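PDB 3PME: type C neurotoxin, which is a botulinum neurotoxin of the C/D mosaic serotype whose receptor-binding domain probably attaches the toxin to lipids of the nerve-cell membrane. Local coordinates for residues A[11-15]-A[16-20]; A[27-30]-A[31-35]. All coordinates share one frame; numbering follows the deposited sequence.

Contact 1: residues A[11-15]-A[16-20]; sequences QNKKN and ALVDT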
# COMPACT_ATOMS: atom_id res chain seq x y z
N GLN A 11 17.96 -8.72 -0.54
CA GLN A 11 16.86 -9.64 -0.32
C GLN A 11 17.10 -10.43 0.95
O GLN A 11 18.23 -10.60 1.39
CB GLN A 11 16.69 -10.58 -1.51
CG GLN A 11 16.28 -9.86 -2.79
CD GLN A 11 15.93 -10.82 -3.90
OE1 GLN A 11 15.05 -10.54 -4.72
NE2 GLN A 11 16.61 -11.96 -3.94
N ASN A 12 16.02 -10.90 1.54
CA ASN A 12 16.12 -11.69 2.76
C ASN A 12 16.25 -13.16 2.43
O ASN A 12 15.32 -13.78 1.91
CB ASN A 12 14.91 -11.44 3.65
CG ASN A 12 15.14 -11.92 5.06
OD1 ASN A 12 15.32 -13.12 5.30
ND2 ASN A 12 15.16 -10.99 6.01
N LYS A 13 17.43 -13.72 2.70
CA LYS A 13 17.72 -15.12 2.42
C LYS A 13 18.18 -15.79 3.69
O LYS A 13 19.04 -15.27 4.40
CB LYS A 13 18.80 -15.24 1.35
CG LYS A 13 18.39 -14.73 -0.02
CD LYS A 13 17.17 -15.48 -0.53
CE LYS A 13 16.67 -14.90 -1.84
NZ LYS A 13 15.45 -15.62 -2.32
N LYS A 14 17.61 -16.96 3.98
CA LYS A 14 17.96 -17.69 5.19
C LYS A 14 17.99 -16.74 6.39
O LYS A 14 18.96 -16.72 7.16
CB LYS A 14 19.32 -18.39 5.02
CG LYS A 14 19.36 -19.34 3.82
CD LYS A 14 20.59 -20.25 3.87
CE LYS A 14 20.55 -21.27 2.74
NZ LYS A 14 21.64 -22.29 2.87
N ASN A 15 16.94 -15.94 6.53
CA ASN A 15 16.78 -15.04 7.67
C ASN A 15 17.84 -13.94 7.79
O ASN A 15 18.12 -13.47 8.89
CB ASN A 15 16.70 -15.83 8.98
CG ASN A 15 15.35 -16.51 9.17
OD1 ASN A 15 14.52 -16.56 8.26
ND2 ASN A 15 15.13 -17.04 10.37
N ALA A 16 18.42 -13.54 6.67
CA ALA A 16 19.37 -12.43 6.69
C ALA A 16 19.17 -11.53 5.48
O ALA A 16 18.85 -12.02 4.40
CB ALA A 16 20.80 -12.96 6.72
N LEU A 17 19.35 -10.23 5.65
CA LEU A 17 19.33 -9.32 4.51
C LEU A 17 20.70 -9.31 3.84
O LEU A 17 21.69 -8.92 4.45
CB LEU A 17 18.93 -7.90 4.92
CG LEU A 17 18.67 -6.94 3.76
CD1 LEU A 17 17.48 -7.40 2.95
CD2 LEU A 17 18.46 -5.52 4.26
N VAL A 18 20.73 -9.76 2.59
CA VAL A 18 21.98 -9.96 1.88
C VAL A 18 21.83 -9.51 0.44
O VAL A 18 20.73 -9.27 -0.04
CB VAL A 18 22.39 -11.46 1.90
CG1 VAL A 18 22.40 -12.00 3.33
CG2 VAL A 18 21.46 -12.29 1.03
N ASP A 19 22.96 -9.41 -0.26
CA ASP A 19 22.93 -9.09 -1.68
C ASP A 19 22.89 -10.38 -2.49
O ASP A 19 23.82 -11.18 -2.42
CB ASP A 19 24.16 -8.26 -2.05
CG ASP A 19 24.30 -8.06 -3.55
OD1 ASP A 19 23.28 -8.07 -4.27
OD2 ASP A 19 25.45 -7.92 -4.02
N THR A 20 21.83 -10.56 -3.27
CA THR A 20 21.63 -11.77 -4.06
C THR A 20 21.92 -11.56 -5.54
O THR A 20 21.58 -12.40 -6.37
CB THR A 20 20.17 -12.24 -3.96
OG1 THR A 20 19.31 -11.19 -4.45
CG2 THR A 20 19.81 -12.58 -2.52
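The carbonyl oxygen of A16 is gripped by two donors from the opposing strand: the amide K13 N binds it at 2.8 Å, and the CA-H of N12 reaches it in a longer contact, CA to O 3.2 Å. They belong to a tight beta hairpin in which a type I' turn from K13 to A16, with K14 and N15 at its centre, reverses strand 6-13 into strand 16-19. Both central residues have positive phi. Asparagine tolerates that left-handed backbone better than most residues with a side chain, which suits N15. The return bond closing the turn, A16 N to K13 O at 2.9 Å, is strongly tilted, its donor standing 56° out of the carbonyl plane. Farther from the turn the hydrogen-bonded pair Q11 and V18 is straighter, with Q11 N to V18 O at 2.9 Å and V18 N returning to Q11 O.

One face carries Q11, K13, A16 and V18. Here T20 lays its methyl against K13 and its hydroxyl beside the Q11 amide, because chi1 of 60° sets CG2 anti to the carbonyl carbon and OG1 between the backbone N and the carbonyl carbon. CG2 meets the aliphatic K13 CG at 3.6 Å; K13 bends at chi2 (-59°), and its ammonium group departs from 16-20, as befits an exposed lysine. The hydroxyl has a weak bond to S9 O, and although the amide Q11 NE2 lies close by, the angle is too poor for a hydrogen bond.

N12 and L17, both buried, form a non-hydrogen-bonded pair on the other face. N12 N turns outward from the hairpin to bond N41 OD1. L17, a branched apolar side chain fit for a covered face, brings CD1 to within 3.6 Å of Q11 O.

Contact 2: residues A[27-30]-A[31-35]; sequences VRLE and GDVQV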
# COMPACT_ATOMS: atom_id res chain seq x y z
N VAL A 27 26.91 -6.51 3.32
CA VAL A 27 25.75 -5.86 3.91
C VAL A 27 25.85 -5.98 5.42
O VAL A 27 25.69 -7.07 5.98
CB VAL A 27 24.44 -6.50 3.42
CG1 VAL A 27 23.23 -5.83 4.07
CG2 VAL A 27 24.35 -6.45 1.90
N ARG A 28 26.14 -4.87 6.09
CA ARG A 28 26.28 -4.90 7.54
C ARG A 28 25.18 -4.08 8.20
O ARG A 28 24.92 -2.95 7.80
CB ARG A 28 27.64 -4.36 7.96
CG ARG A 28 27.86 -4.41 9.47
CD ARG A 28 29.27 -3.98 9.86
NE ARG A 28 29.44 -2.53 9.82
CZ ARG A 28 30.08 -1.88 8.85
NH1 ARG A 28 30.62 -2.54 7.84
NH2 ARG A 28 30.19 -0.56 8.90
N LEU A 29 24.55 -4.65 9.21
CA LEU A 29 23.49 -3.96 9.93
C LEU A 29 23.97 -3.43 11.27
O LEU A 29 24.49 -4.19 12.10
CB LEU A 29 22.27 -4.86 10.11
CG LEU A 29 21.34 -4.99 8.90
CD1 LEU A 29 21.97 -5.85 7.81
CD2 LEU A 29 20.00 -5.57 9.32
N GLU A 30 23.80 -2.13 11.48
CA GLU A 30 24.12 -1.49 12.75
C GLU A 30 22.84 -1.12 13.47
O GLU A 30 21.80 -0.91 12.84
CB GLU A 30 24.98 -0.25 12.53
CG GLU A 30 26.33 -0.53 11.91
CD GLU A 30 27.23 0.69 11.93
OE1 GLU A 30 28.40 0.57 11.48
OE2 GLU A 30 26.77 1.76 12.38
N GLY A 31 22.90 -1.04 14.79
CA GLY A 31 21.72 -0.74 15.57
C GLY A 31 20.74 -1.90 15.52
O GLY A 31 21.13 -3.06 15.40
N ASP A 32 19.45 -1.57 15.59
CA ASP A 32 18.43 -2.59 15.71
C ASP A 32 17.46 -2.55 14.54
O ASP A 32 16.25 -2.38 14.71
CB ASP A 32 17.67 -2.41 17.03
CG ASP A 32 18.61 -2.22 18.21
OD1 ASP A 32 19.63 -2.93 18.29
OD2 ASP A 32 18.32 -1.34 19.07
N VAL A 33 18.00 -2.70 13.33
CA VAL A 33 17.17 -2.69 12.14
C VAL A 33 16.27 -3.93 12.07
O VAL A 33 16.74 -5.07 12.03
CB VAL A 33 18.04 -2.60 10.86
CG1 VAL A 33 17.15 -2.61 9.61
CG2 VAL A 33 18.89 -1.35 10.91
N GLN A 34 14.96 -3.70 12.08
CA GLN A 34 14.00 -4.79 11.95
C GLN A 34 13.81 -5.13 10.49
O GLN A 34 13.61 -4.23 9.66
CB GLN A 34 12.65 -4.41 12.55
CG GLN A 34 12.71 -4.03 14.01
CD GLN A 34 11.34 -3.70 14.56
OE1 GLN A 34 10.34 -4.27 14.14
NE2 GLN A 34 11.29 -2.77 15.51
N VAL A 35 13.88 -6.41 10.16
CA VAL A 35 13.77 -6.85 8.78
C VAL A 35 12.65 -7.86 8.61
O VAL A 35 12.29 -8.58 9.55
CB VAL A 35 15.11 -7.45 8.25
CG1 VAL A 35 16.24 -6.44 8.37
CG2 VAL A 35 15.44 -8.75 8.98
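L29 meets both V33 and V35 with a single methyl, CD2, and so bridges the bend of an arch-like connection: strand 26-30 runs into a short loop and then the weakly bonded strand 34-35, which pairs with a different sheet. No hydrogen bond crosses between 27-30 and 31-35, so their contact rests on apolar side chains. L29 puts CG anti to the carbonyl carbon (chi1 -80°), and from there CD2 comes 3.9 Å from V33 CB and 4.0 Å from V35 CG1. The leucine crosses V33 at about a right angle. Compact, apolar valines suit these places, and both also touch F43 of strand 42-45, so the small apolar cluster extends to that strand.

G31 makes the bend. Its phi is positive with psi of -148°, a region open chiefly to glycine.

E30 CB turns away from the loop, and the extended E30 chain stands out from the strand, as does that of R28, two residues earlier on the same side, where the two ends meet. There OE1 lies in the guanidinium plane, at its edge, in a salt bridge whose hydrogen bond, R28 NH2 to E30 OE1 at 3.3 Å, is weak. R28 is extended as far as CD and then turns at chi3. At the loop, V33 CG2, the branch anti to the carbonyl carbon, rests against the carbonyl oxygen E30 O at 3.5 Å.

Contacts 1 and 2 follow in series along the N-terminal half of the receptor-binding domain, a concanavalin-like beta structure, and their centres lie 12 Å apart. Strands 6-13 and 16-19 of contact 1 belong to the large antiparallel sheet, which strand 34-35 also joins; strand 26-30 lies at the outer side of a separate three-stranded sheet. Contact 2 therefore carries the chain from one sheet to the other, beside the hairpin just completed. The two touch by packing: V27 CG1 lies 3.5 Å from L17 O, and V35 CG2 lies 3.7 Å from N12 ND2. V27 thus lies along the backbone edge of strand 16-19, while V35 meets the N12 side chain.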